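Local atomic coordinates of plantazolicin methyltransferase BamL (Bacillus amyloliquefaciens subsp. plantarum, PDB entry 5DLY), a protein that probably transfers methyl groups from S-adenosylmethionine to the amino terminus of desmethylplantazolicin, an antibiotic precursor, and here holds S-adenosylhomocysteine with a monoazolic substrate analogue. Residues Ala11-Ala16 with Tyr186-Thr191; Leu131-Phe136 with Ile156-Leu161; Glu168-Ala173 with Tyr181-Tyr186. One frame throughout, in Å; residues are numbered along the deposited sequence.

Contact 1: Ala11-Ala16 with Tyr186-Thr191; sequences ANRIQA and YRASLT. With 5D7 (prop-2-en-1-yl 2-[(1S)-1-amino-4-carbamimidamidobutyl]-1,3-thiazole-4-carboxylate), chain B.
Beside the substrate pocket of this Rossmann-like methyltransferase, helix 10-21 packs across the C-terminal end of helix 176-187, with Ala16 and Ala188 meeting methyl to methyl. Their CB atoms lie 3.5 Å apart, tighter than an ordinary carbon contact, and the backbones come close as well, with the CA atoms of Arg13 and Ala188 separated by 4.7 Å. The methyl of Ala188 also rests on the carbonyl of Asn12, whose O is 3.5 Å from Ala188 CB. That carbonyl already accepts the helical bond from Ala16 N, so the methyl touches a backbone oxygen that is engaged within its own helix.

Two longer side chains flank this small-residue seam. Asn12 crosses Arg187 at about a right angle, and its OD1 touches the aliphatic CD of the arginine at 3.6 Å; the amide and guanidinium planes are turned 56° from one another. With CG anti to its backbone N (chi1 -158°), Arg187 brings CG and CD against the Asn12 amide, and its NH1 forms a salt bridge with Asp184 OD1. Gln15 brings its CG to the edge of that guanidinium, while its own NE2 is hydrogen-bonded to the other carboxylate oxygen of Asp184, OD2.

Arg13 lays its CG 3.7 Å from Ala188 O, then carries its guanidinium to the carbonyls of Phe136, a residue of the cofactor pocket, and of Lys137. Just beyond the seam, Ser189 turns to the substrate analogue, and its OG accepts a hydrogen bond from 5D7 NH2 at 3.0 Å. The link between the two segments is completed by a water in the plane of the Arg13 guanidinium, which accepts from Arg13 NH1 at 3.0 Å and donates to Ala188 O at 2.8 Å.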
loop_
_atom_site.group_PDB
_atom_site.type_symbol
_atom_site.label_atom_id
_atom_site.label_comp_id
_atom_site.label_asym_id
_atom_site.label_seq_id
_atom_site.Cartn_x
_atom_site.Cartn_y
_atom_site.Cartn_z
ATOM N N ALA A 11 -5.732 -19.216 4.693
ATOM C CA ALA A 11 -6.605 -19.728 3.639
ATOM C C ALA A 11 -7.440 -18.620 3.003
ATOM O O ALA A 11 -7.659 -18.624 1.796
ATOM C CB ALA A 11 -7.505 -20.834 4.173
ATOM N N ASN A 12 -7.891 -17.667 3.816
ATOM C CA ASN A 12 -8.629 -16.519 3.296
ATOM C C ASN A 12 -7.771 -15.690 2.348
ATOM O O ASN A 12 -8.240 -15.258 1.297
ATOM C CB ASN A 12 -9.159 -15.646 4.433
ATOM C CG ASN A 12 -10.213 -16.350 5.270
ATOM O OD1 ASN A 12 -10.949 -17.210 4.778
ATOM N ND2 ASN A 12 -10.292 -15.981 6.540
ATOM N N ARG A 13 -6.509 -15.497 2.716
ATOM C CA ARG A 13 -5.586 -14.700 1.918
ATOM C C ARG A 13 -5.249 -15.402 0.606
ATOM O O ARG A 13 -5.162 -14.754 -0.440
ATOM C CB ARG A 13 -4.319 -14.365 2.716
ATOM C CG ARG A 13 -4.573 -13.453 3.905
ATOM C CD ARG A 13 -3.287 -12.833 4.428
ATOM N NE ARG A 13 -2.350 -13.868 4.857
ATOM C CZ ARG A 13 -2.404 -14.487 6.033
ATOM N NH1 ARG A 13 -3.340 -14.167 6.926
ATOM N NH2 ARG A 13 -1.514 -15.422 6.317
ATOM N N ILE A 14 -5.098 -16.732 0.655
ATOM C CA ILE A 14 -4.892 -17.519 -0.567
ATOM C C ILE A 14 -6.071 -17.343 -1.527
ATOM O O ILE A 14 -5.871 -17.144 -2.722
ATOM C CB ILE A 14 -4.667 -19.029 -0.284
ATOM C CG1 ILE A 14 -3.501 -19.254 0.691
ATOM C CG2 ILE A 14 -4.494 -19.800 -1.595
ATOM C CD1 ILE A 14 -2.156 -18.730 0.239
ATOM N N GLN A 15 -7.288 -17.399 -0.985
ATOM C CA GLN A 15 -8.509 -17.207 -1.765
ATOM C C GLN A 15 -8.599 -15.808 -2.374
ATOM O O GLN A 15 -8.958 -15.666 -3.542
ATOM C CB GLN A 15 -9.751 -17.518 -0.914
ATOM C CG GLN A 15 -11.091 -17.263 -1.602
ATOM C CD GLN A 15 -11.292 -18.083 -2.870
ATOM O OE1 GLN A 15 -10.704 -19.154 -3.037
ATOM N NE2 GLN A 15 -12.127 -17.579 -3.774
ATOM N N ALA A 16 -8.247 -14.782 -1.598
ATOM C CA ALA A 16 -8.262 -13.399 -2.099
ATOM C C ALA A 16 -7.304 -13.246 -3.283
ATOM O O ALA A 16 -7.597 -12.545 -4.255
ATOM C CB ALA A 16 -7.896 -12.425 -0.990
ATOM N N TYR A 186 -12.298 -8.554 1.462
ATOM C CA TYR A 186 -12.509 -8.141 2.850
ATOM C C TYR A 186 -12.296 -9.263 3.859
ATOM O O TYR A 186 -11.752 -9.017 4.930
ATOM C CB TYR A 186 -13.874 -7.463 3.051
ATOM C CG TYR A 186 -13.902 -6.040 2.538
ATOM C CD1 TYR A 186 -13.470 -4.976 3.336
ATOM C CD2 TYR A 186 -14.346 -5.757 1.244
ATOM C CE1 TYR A 186 -13.494 -3.670 2.859
ATOM C CE2 TYR A 186 -14.362 -4.459 0.755
ATOM C CZ TYR A 186 -13.934 -3.422 1.562
ATOM O OH TYR A 186 -13.961 -2.142 1.059
ATOM N N ARG A 187 -12.698 -10.488 3.507
ATOM C CA ARG A 187 -12.516 -11.643 4.392
ATOM C C ARG A 187 -11.030 -11.924 4.664
ATOM O O ARG A 187 -10.667 -12.388 5.747
ATOM C CB ARG A 187 -13.192 -12.890 3.800
ATOM C CG ARG A 187 -13.519 -13.972 4.825
ATOM C CD ARG A 187 -13.940 -15.300 4.193
ATOM N NE ARG A 187 -15.046 -15.164 3.240
ATOM C CZ ARG A 187 -14.932 -15.342 1.924
ATOM N NH1 ARG A 187 -13.762 -15.688 1.395
ATOM N NH2 ARG A 187 -15.992 -15.187 1.137
ATOM N N ALA A 188 -10.176 -11.613 3.688
ATOM C CA ALA A 188 -8.732 -11.808 3.828
ATOM C C ALA A 188 -8.057 -10.689 4.615
ATOM O O ALA A 188 -6.888 -10.808 4.987
ATOM C CB ALA A 188 -8.084 -11.935 2.457
ATOM N N SER A 189 -8.785 -9.606 4.864
ATOM C CA SER A 189 -8.181 -8.407 5.457
ATOM C C SER A 189 -8.006 -8.507 6.968
ATOM O O SER A 189 -8.640 -9.337 7.625
ATOM C CB SER A 189 -9.030 -7.176 5.133
ATOM O OG SER A 189 -9.259 -7.093 3.736
ATOM N N LEU A 190 -7.138 -7.654 7.511
ATOM C CA LEU A 190 -6.996 -7.526 8.953
ATOM C C LEU A 190 -7.975 -6.479 9.466
ATOM O O LEU A 190 -8.476 -5.645 8.702
ATOM C CB LEU A 190 -5.570 -7.110 9.320
ATOM C CG LEU A 190 -4.451 -8.084 8.918
ATOM C CD1 LEU A 190 -3.090 -7.442 9.124
ATOM C CD2 LEU A 190 -4.541 -9.426 9.637
ATOM N N THR A 191 -8.237 -6.522 10.767
ATOM C CA THR A 191 -8.925 -5.439 11.446
ATOM C C THR A 191 -7.885 -4.449 11.951
ATOM O O THR A 191 -6.691 -4.758 12.013
ATOM C CB THR A 191 -9.730 -5.937 12.661
ATOM O OG1 THR A 191 -8.835 -6.566 13.590
ATOM C CG2 THR A 191 -10.807 -6.921 12.244
HETATM O O9 5D7 B . -9.277 -0.190 -1.997
HETATM C C6 5D7 B . -10.204 -0.938 -2.271
HETATM O O7 5D7 B . -11.571 -0.543 -2.038
HETATM C C8 5D7 B . -11.899 0.675 -1.364
HETATM C C2 5D7 B . -9.970 -2.269 -2.881
HETATM N N3 5D7 B . -8.747 -2.651 -3.336
HETATM C C4 5D7 B . -8.695 -3.880 -3.871
HETATM S S5 5D7 B . -10.281 -4.580 -3.816
HETATM C C1 5D7 B . -10.998 -3.206 -3.057
HETATM C CA 5D7 B . -7.565 -4.623 -4.467
HETATM N N 5D7 B . -6.449 -3.696 -4.599
HETATM C CB 5D7 B . -7.165 -5.840 -3.620
HETATM C CG 5D7 B . -7.117 -5.616 -2.104
HETATM C CD 5D7 B . -6.074 -6.541 -1.496
HETATM N NE 5D7 B . -6.125 -6.430 -0.044
HETATM C CZ 5D7 B . -6.893 -7.103 0.815
HETATM N NH2 5D7 B . -6.806 -6.870 2.051
HETATM N NH1 5D7 B . -7.697 -7.999 0.401
HETATM C C3 5D7 B . -13.398 0.748 -1.223
HETATM C C5 5D7 B . -14.030 1.904 -1.281
HETATM O O HOH W 1 -5.361 -11.962 6.992
#

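Contact 2: Leu131-Phe136 with Ile156-Leu161; sequences LCFGLF and IYIVDL. With 5D7 (prop-2-en-1-yl 2-[(1S)-1-amino-4-carbamimidamidobutyl]-1,3-thiazole-4-carboxylate), chain B; SAH (S-adenosyl-L-homocysteine), chain C.
Asp160 OD2 is gripped from two directions: Gly134 N donates to it at 2.9 Å, on the syn side and 28° out of the carboxylate plane, and 5D7 NH2 donates at the same distance. The other oxygen, Asp160 OD1, takes the substrate analogue's NE at 2.9 Å, so both carboxylate oxygens hold the guanidinium, and a weak bond from Leu161 N also reaches OD1. With CG anti to the backbone N (chi1 -152°), the acid swings from the end of strand 154-160 toward the short 3-10 turn 133-135. Gly134 lies against the guanidinium there, where a CB would run into 5D7 NH2.

The loop is fastened to the strand by Leu131 N, which donates to Val159 O at 2.7 Å, with the donor tilted 20° from the carbonyl plane. A water accepts from Phe133 N and donates to the same Val159 O, giving that carbonyl a second partner. Leu131 O turns to the substrate analogue and accepts from its amino N at 3.0 Å. Apolar contacts back this framework: Leu131 CD2 approaches Val159 CG1, and Phe133 sets its CB against Ile158 CG2 at 4.1 Å.

The 131-136 loop also serves the cofactor product. Leu135 divides its side chain between the two ligands, CG against 5D7 CD and CD1 against SAH C5', while the Phe136 ring meets the adenine with its edge. Strand ends bordering the cofactor and substrate sites are characteristic of the Rossmann-like methyltransferase fold. The buried carboxylate is probably ionised beside the cationic guanidinium, consistent with a site that recognises an arginine side chain. Leu131 O holds the amino 5D7 N 3.9 Å from SAH SD, consistent with methyl transfer to that nitrogen.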
loop_
_atom_site.group_PDB
_atom_site.type_symbol
_atom_site.label_atom_id
_atom_site.label_comp_id
_atom_site.label_asym_id
_atom_site.label_seq_id
_atom_site.Cartn_x
_atom_site.Cartn_y
_atom_site.Cartn_z
ATOM N N LEU A 131 -2.790 -1.240 -1.005
ATOM C CA LEU A 131 -3.963 -2.059 -1.320
ATOM C C LEU A 131 -3.630 -3.512 -1.709
ATOM O O LEU A 131 -4.232 -4.085 -2.636
ATOM C CB LEU A 131 -4.870 -1.336 -2.349
ATOM C CG LEU A 131 -5.290 0.104 -2.012
ATOM C CD1 LEU A 131 -6.141 0.711 -3.124
ATOM C CD2 LEU A 131 -6.029 0.162 -0.677
ATOM N N CYS A 132 -2.679 -4.118 -1.000
ATOM C CA CYS A 132 -2.323 -5.517 -1.298
ATOM C C CYS A 132 -1.857 -6.376 -0.124
ATOM O O CYS A 132 -1.633 -7.568 -0.305
ATOM C CB CYS A 132 -1.282 -5.593 -2.420
ATOM S SG CYS A 132 0.314 -4.833 -2.056
ATOM N N PHE A 133 -1.698 -5.776 1.054
ATOM C CA PHE A 133 -1.147 -6.487 2.225
ATOM C C PHE A 133 -1.885 -7.795 2.534
ATOM O O PHE A 133 -1.257 -8.834 2.750
ATOM C CB PHE A 133 -1.169 -5.557 3.438
ATOM C CG PHE A 133 -0.307 -6.003 4.588
ATOM C CD1 PHE A 133 1.046 -6.251 4.420
ATOM C CD2 PHE A 133 -0.859 -6.143 5.854
ATOM C CE1 PHE A 133 1.836 -6.645 5.493
ATOM C CE2 PHE A 133 -0.073 -6.521 6.933
ATOM C CZ PHE A 133 1.276 -6.771 6.752
ATOM N N GLY A 134 -3.214 -7.747 2.507
ATOM C CA GLY A 134 -4.051 -8.926 2.772
ATOM C C GLY A 134 -3.976 -10.052 1.749
ATOM O O GLY A 134 -4.595 -11.096 1.936
ATOM N N LEU A 135 -3.231 -9.854 0.659
ATOM C CA LEU A 135 -3.033 -10.904 -0.349
ATOM C C LEU A 135 -1.846 -11.798 -0.046
ATOM O O LEU A 135 -1.750 -12.892 -0.597
ATOM C CB LEU A 135 -2.849 -10.301 -1.751
ATOM C CG LEU A 135 -3.996 -9.439 -2.275
ATOM C CD1 LEU A 135 -3.598 -8.797 -3.588
ATOM C CD2 LEU A 135 -5.214 -10.328 -2.466
ATOM N N PHE A 136 -0.940 -11.338 0.813
ATOM C CA PHE A 136 0.308 -12.066 1.042
ATOM C C PHE A 136 0.083 -13.300 1.901
ATOM O O PHE A 136 -0.565 -13.214 2.939
ATOM C CB PHE A 136 1.344 -11.167 1.728
ATOM C CG PHE A 136 1.657 -9.893 0.984
ATOM C CD1 PHE A 136 1.501 -9.805 -0.396
ATOM C CD2 PHE A 136 2.147 -8.793 1.672
ATOM C CE1 PHE A 136 1.796 -8.624 -1.072
ATOM C CE2 PHE A 136 2.458 -7.613 1.003
ATOM C CZ PHE A 136 2.278 -7.531 -0.368
ATOM N N ILE A 156 8.079 2.562 5.789
ATOM C CA ILE A 156 7.133 1.712 5.058
ATOM C C ILE A 156 5.762 2.334 5.272
ATOM O O ILE A 156 5.383 2.584 6.417
ATOM C CB ILE A 156 7.098 0.259 5.587
ATOM C CG1 ILE A 156 8.509 -0.331 5.647
ATOM C CG2 ILE A 156 6.201 -0.610 4.697
ATOM C CD1 ILE A 156 8.595 -1.738 6.204
ATOM N N TYR A 157 5.019 2.567 4.192
ATOM C CA TYR A 157 3.635 3.036 4.289
ATOM C C TYR A 157 2.709 1.980 3.694
ATOM O O TYR A 157 2.864 1.595 2.537
ATOM C CB TYR A 157 3.461 4.398 3.599
ATOM C CG TYR A 157 2.067 4.998 3.694
ATOM C CD1 TYR A 157 1.339 4.935 4.883
ATOM C CD2 TYR A 157 1.485 5.652 2.596
ATOM C CE1 TYR A 157 0.063 5.496 4.977
ATOM C CE2 TYR A 157 0.217 6.221 2.683
ATOM C CZ TYR A 157 -0.493 6.125 3.878
ATOM O OH TYR A 157 -1.756 6.673 3.981
ATOM N N ILE A 158 1.752 1.524 4.498
ATOM C CA ILE A 158 0.851 0.426 4.149
ATOM C C ILE A 158 -0.573 0.953 4.194
ATOM O O ILE A 158 -0.975 1.554 5.193
ATOM C CB ILE A 158 0.964 -0.738 5.175
ATOM C CG1 ILE A 158 2.408 -1.251 5.281
ATOM C CG2 ILE A 158 0.021 -1.885 4.807
ATOM C CD1 ILE A 158 2.656 -2.204 6.439
ATOM N N VAL A 159 -1.326 0.760 3.111
ATOM C CA VAL A 159 -2.735 1.140 3.065
ATOM C C VAL A 159 -3.485 -0.106 2.635
ATOM O O VAL A 159 -3.145 -0.704 1.640
ATOM C CB VAL A 159 -2.995 2.291 2.059
ATOM C CG1 VAL A 159 -4.458 2.725 2.086
ATOM C CG2 VAL A 159 -2.099 3.476 2.378
ATOM N N ASP A 160 -4.495 -0.513 3.394
ATOM C CA ASP A 160 -5.258 -1.694 3.027
ATOM C C ASP A 160 -6.686 -1.667 3.540
ATOM O O ASP A 160 -7.055 -0.813 4.352
ATOM C CB ASP A 160 -4.551 -2.967 3.520
ATOM C CG ASP A 160 -4.864 -4.201 2.655
ATOM O OD1 ASP A 160 -5.347 -4.048 1.502
ATOM O OD2 ASP A 160 -4.591 -5.327 3.134
ATOM N N LEU A 161 -7.482 -2.611 3.048
ATOM C CA LEU A 161 -8.848 -2.805 3.524
ATOM C C LEU A 161 -8.890 -3.192 4.997
ATOM O O LEU A 161 -8.000 -3.893 5.487
ATOM C CB LEU A 161 -9.517 -3.924 2.731
ATOM C CG LEU A 161 -9.625 -3.746 1.220
ATOM C CD1 LEU A 161 -10.250 -4.994 0.609
ATOM C CD2 LEU A 161 -10.429 -2.510 0.866
HETATM O O9 5D7 B . -9.277 -0.190 -1.997
HETATM C C6 5D7 B . -10.204 -0.938 -2.271
HETATM O O7 5D7 B . -11.571 -0.543 -2.038
HETATM C C8 5D7 B . -11.899 0.675 -1.364
HETATM C C2 5D7 B . -9.970 -2.269 -2.881
HETATM N N3 5D7 B . -8.747 -2.651 -3.336
HETATM C C4 5D7 B . -8.695 -3.880 -3.871
HETATM S S5 5D7 B . -10.281 -4.580 -3.816
HETATM C C1 5D7 B . -10.998 -3.206 -3.057
HETATM C CA 5D7 B . -7.565 -4.623 -4.467
HETATM N N 5D7 B . -6.449 -3.696 -4.599
HETATM C CB 5D7 B . -7.165 -5.840 -3.620
HETATM C CG 5D7 B . -7.117 -5.616 -2.104
HETATM C CD 5D7 B . -6.074 -6.541 -1.496
HETATM N NE 5D7 B . -6.125 -6.430 -0.044
HETATM C CZ 5D7 B . -6.893 -7.103 0.815
HETATM N NH2 5D7 B . -6.806 -6.870 2.051
HETATM N NH1 5D7 B . -7.697 -7.999 0.401
HETATM C C3 5D7 B . -13.398 0.748 -1.223
HETATM C C5 5D7 B . -14.030 1.904 -1.281
HETATM N N SAH C . -0.229 -1.757 -5.289
HETATM C CA SAH C . -1.337 -1.932 -6.284
HETATM C CB SAH C . -2.145 -3.180 -5.942
HETATM C CG SAH C . -2.507 -3.952 -7.213
HETATM S SD SAH C . -3.656 -5.266 -6.896
HETATM C C SAH C . -2.241 -0.731 -6.261
HETATM O O SAH C . -1.935 0.283 -5.646
HETATM O OXT SAH C . -3.321 -0.731 -6.851
HETATM C "C5'" SAH C . -2.714 -6.373 -5.885
HETATM C "C4'" SAH C . -1.382 -6.774 -6.507
HETATM O "O4'" SAH C . -0.602 -7.485 -5.536
HETATM C "C3'" SAH C . -1.546 -7.727 -7.691
HETATM O "O3'" SAH C . -0.916 -7.173 -8.863
HETATM C "C2'" SAH C . -0.896 -9.026 -7.231
HETATM O "O2'" SAH C . -0.254 -9.783 -8.261
HETATM C "C1'" SAH C . 0.112 -8.507 -6.218
HETATM N N9 SAH C . 0.604 -9.510 -5.246
HETATM C C8 SAH C . -0.141 -10.371 -4.519
HETATM N N7 SAH C . 0.645 -11.139 -3.733
HETATM C C5 SAH C . 1.916 -10.758 -3.948
HETATM C C6 SAH C . 3.228 -11.173 -3.435
HETATM N N6 SAH C . 3.293 -12.150 -2.511
HETATM N N1 SAH C . 4.327 -10.529 -3.909
HETATM C C2 SAH C . 4.227 -9.553 -4.835
HETATM N N3 SAH C . 3.049 -9.114 -5.353
HETATM C C4 SAH C . 1.886 -9.690 -4.951
HETATM O O HOH W 2 -1.529 -2.885 1.513
#

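Contact 3: Glu168-Ala173 with Tyr181-Tyr186; sequences EGLNTA and YLKDQY. With 5D7 (prop-2-en-1-yl 2-[(1S)-1-amino-4-carbamimidamidobutyl]-1,3-thiazole-4-carboxylate), chain B.
Gly169, in helix 166-169, lies against the Tyr186 ring, its CA 3.4 Å from Tyr186 OH. With no side chain at Gly169, the ring end of Tyr186 comes directly against the backbone. The Gly169 carbonyl O touches Leu182 CD1 at 3.3 Å and accepts from a water that also bonds to Tyr186 OH, lying in the plane of that ring. Leu170 follows, sliding past Leu182 in the opposite direction; its CD2 reaches Leu182 CB at 3.8 Å and the aliphatic CG of Lys183 at 3.9 Å. Thr172 grazes Leu182 CD1 with its OG1, which is hydrogen-bonded to Tyr32, and Ala173 closes the row by setting its CB 4.0 Å from the same methyl.

Leu182, with CG anti to the carbonyl carbon (chi1 -68°), therefore splits its branches: CD1 lies against Gly169 O and Ala173 CB, while CD2 turns to the thiazole, 3.8 Å from 5D7 C1. On the pocket side, Tyr181 puts its OH close to the thiazole sulfur and bonds to Asp33, and Gln185 O accepts from 5D7 NH1 at 2.9 Å. Helix 176-187, with the residues before it packed on its flank, thus forms one wall of the substrate pocket of a Rossmann-like methyltransferase, lined by Tyr181, Leu182, Gln185 and Tyr186.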
loop_
_atom_site.group_PDB
_atom_site.type_symbol
_atom_site.label_atom_id
_atom_site.label_comp_id
_atom_site.label_asym_id
_atom_site.label_seq_id
_atom_site.Cartn_x
_atom_site.Cartn_y
_atom_site.Cartn_z
ATOM N N GLU A 168 -20.088 -2.068 4.204
ATOM C CA GLU A 168 -20.060 -0.815 3.453
ATOM C C GLU A 168 -19.261 -0.978 2.167
ATOM O O GLU A 168 -19.551 -0.329 1.156
ATOM C CB GLU A 168 -19.434 0.298 4.294
ATOM C CG GLU A 168 -19.740 0.224 5.783
ATOM C CD GLU A 168 -18.635 0.831 6.633
ATOM O OE1 GLU A 168 -18.220 0.181 7.620
ATOM O OE2 GLU A 168 -18.175 1.951 6.311
ATOM N N GLY A 169 -18.254 -1.848 2.217
ATOM C CA GLY A 169 -17.372 -2.092 1.082
ATOM C C GLY A 169 -18.078 -2.690 -0.118
ATOM O O GLY A 169 -17.635 -2.517 -1.245
ATOM N N LEU A 170 -19.189 -3.382 0.120
ATOM C CA LEU A 170 -19.940 -4.011 -0.965
ATOM C C LEU A 170 -20.759 -3.033 -1.813
ATOM O O LEU A 170 -21.195 -3.386 -2.915
ATOM C CB LEU A 170 -20.839 -5.131 -0.422
ATOM C CG LEU A 170 -20.156 -6.396 0.121
ATOM C CD1 LEU A 170 -21.183 -7.363 0.703
ATOM C CD2 LEU A 170 -19.322 -7.081 -0.950
ATOM N N ASN A 171 -20.948 -1.810 -1.312
ATOM C CA ASN A 171 -21.792 -0.804 -1.969
ATOM C C ASN A 171 -21.350 -0.439 -3.386
ATOM O O ASN A 171 -22.171 -0.061 -4.215
ATOM C CB ASN A 171 -21.876 0.479 -1.127
ATOM C CG ASN A 171 -22.604 0.280 0.196
ATOM O OD1 ASN A 171 -23.359 -0.678 0.379
ATOM N ND2 ASN A 171 -22.378 1.202 1.130
ATOM N N THR A 172 -20.049 -0.543 -3.648
ATOM C CA THR A 172 -19.482 -0.143 -4.937
ATOM C C THR A 172 -19.407 -1.275 -5.967
ATOM O O THR A 172 -19.017 -1.048 -7.115
ATOM C CB THR A 172 -18.091 0.473 -4.760
ATOM O OG1 THR A 172 -17.323 -0.352 -3.877
ATOM C CG2 THR A 172 -18.215 1.875 -4.172
ATOM N N ALA A 173 -19.787 -2.485 -5.561
ATOM C CA ALA A 173 -19.868 -3.605 -6.497
ATOM C C ALA A 173 -21.025 -3.349 -7.461
ATOM O O ALA A 173 -22.086 -2.878 -7.049
ATOM C CB ALA A 173 -20.066 -4.914 -5.749
ATOM N N TYR A 181 -15.820 -10.948 -5.538
ATOM C CA TYR A 181 -14.469 -10.402 -5.422
ATOM C C TYR A 181 -14.279 -9.647 -4.111
ATOM O O TYR A 181 -13.375 -9.957 -3.336
ATOM C CB TYR A 181 -14.199 -9.502 -6.631
ATOM C CG TYR A 181 -12.979 -8.622 -6.530
ATOM C CD1 TYR A 181 -11.705 -9.176 -6.383
ATOM C CD2 TYR A 181 -13.100 -7.240 -6.619
ATOM C CE1 TYR A 181 -10.582 -8.364 -6.305
ATOM C CE2 TYR A 181 -11.983 -6.413 -6.527
ATOM C CZ TYR A 181 -10.732 -6.989 -6.377
ATOM O OH TYR A 181 -9.617 -6.187 -6.305
ATOM N N LEU A 182 -15.149 -8.676 -3.852
ATOM C CA LEU A 182 -15.011 -7.849 -2.650
ATOM C C LEU A 182 -15.184 -8.641 -1.357
ATOM O O LEU A 182 -14.456 -8.412 -0.387
ATOM C CB LEU A 182 -15.966 -6.650 -2.692
ATOM C CG LEU A 182 -15.658 -5.584 -3.752
ATOM C CD1 LEU A 182 -16.703 -4.481 -3.679
ATOM C CD2 LEU A 182 -14.248 -5.017 -3.618
ATOM N N LYS A 183 -16.139 -9.573 -1.341
ATOM C CA LYS A 183 -16.316 -10.439 -0.170
ATOM C C LYS A 183 -15.017 -11.178 0.150
ATOM O O LYS A 183 -14.574 -11.190 1.305
ATOM C CB LYS A 183 -17.454 -11.447 -0.376
ATOM C CG LYS A 183 -18.858 -10.883 -0.226
ATOM C CD LYS A 183 -19.860 -12.027 -0.278
ATOM C CE LYS A 183 -21.262 -11.547 -0.602
ATOM N NZ LYS A 183 -22.098 -12.691 -1.074
ATOM N N ASP A 184 -14.416 -11.803 -0.866
ATOM C CA ASP A 184 -13.132 -12.481 -0.692
ATOM C C ASP A 184 -12.020 -11.523 -0.238
ATOM O O ASP A 184 -11.216 -11.873 0.632
ATOM C CB ASP A 184 -12.707 -13.199 -1.971
ATOM C CG ASP A 184 -13.444 -14.508 -2.195
ATOM O OD1 ASP A 184 -14.164 -14.986 -1.282
ATOM O OD2 ASP A 184 -13.275 -15.069 -3.290
ATOM N N GLN A 185 -11.990 -10.319 -0.806
ATOM C CA GLN A 185 -10.958 -9.342 -0.428
ATOM C C GLN A 185 -11.087 -8.915 1.039
ATOM O O GLN A 185 -10.095 -8.895 1.775
ATOM C CB GLN A 185 -10.953 -8.119 -1.355
ATOM C CG GLN A 185 -10.644 -8.401 -2.824
ATOM C CD GLN A 185 -9.460 -9.342 -3.019
ATOM O OE1 GLN A 185 -9.565 -10.383 -3.679
ATOM N NE2 GLN A 185 -8.333 -8.987 -2.434
ATOM N N TYR A 186 -12.298 -8.554 1.462
ATOM C CA TYR A 186 -12.509 -8.141 2.850
ATOM C C TYR A 186 -12.296 -9.263 3.859
ATOM O O TYR A 186 -11.752 -9.017 4.930
ATOM C CB TYR A 186 -13.874 -7.463 3.051
ATOM C CG TYR A 186 -13.902 -6.040 2.538
ATOM C CD1 TYR A 186 -13.470 -4.976 3.336
ATOM C CD2 TYR A 186 -14.346 -5.757 1.244
ATOM C CE1 TYR A 186 -13.494 -3.670 2.859
ATOM C CE2 TYR A 186 -14.362 -4.459 0.755
ATOM C CZ TYR A 186 -13.934 -3.422 1.562
ATOM O OH TYR A 186 -13.961 -2.142 1.059
HETATM O O9 5D7 B . -9.277 -0.190 -1.997
HETATM C C6 5D7 B . -10.204 -0.938 -2.271
HETATM O O7 5D7 B . -11.571 -0.543 -2.038
HETATM C C8 5D7 B . -11.899 0.675 -1.364
HETATM C C2 5D7 B . -9.970 -2.269 -2.881
HETATM N N3 5D7 B . -8.747 -2.651 -3.336
HETATM C C4 5D7 B . -8.695 -3.880 -3.871
HETATM S S5 5D7 B . -10.281 -4.580 -3.816
HETATM C C1 5D7 B . -10.998 -3.206 -3.057
HETATM C CA 5D7 B . -7.565 -4.623 -4.467
HETATM N N 5D7 B . -6.449 -3.696 -4.599
HETATM C CB 5D7 B . -7.165 -5.840 -3.620
HETATM C CG 5D7 B . -7.117 -5.616 -2.104
HETATM C CD 5D7 B . -6.074 -6.541 -1.496
HETATM N NE 5D7 B . -6.125 -6.430 -0.044
HETATM C CZ 5D7 B . -6.893 -7.103 0.815
HETATM N NH2 5D7 B . -6.806 -6.870 2.051
HETATM N NH1 5D7 B . -7.697 -7.999 0.401
HETATM C C3 5D7 B . -13.398 0.748 -1.223
HETATM C C5 5D7 B . -14.030 1.904 -1.281
HETATM O O HOH W 3 -14.915 -1.864 -1.604
#

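In the fold
From the N terminus, helix 10-21 is met by the far end of helix 176-187 in contact 1, which closes the longest loop and encloses the other two contacts. Within it, contact 2 closes first, joining the loop after strand 124-130 to the end of strand 154-160 across helix 139-148. Contact 3 follows in series, folding residues 168-173 against helix 176-187. Contacts 1 and 3 share Tyr186 and are joined by Gln15 and Asp184; Arg13 ties contact 1 to Phe136 of contact 2. Contact 2 thus ties the 131-136 loop to the central sheet, while contacts 1 and 3 pack helix 10-21 and residues 168-173 against the 176-191 region, and all three touch the same substrate analogue.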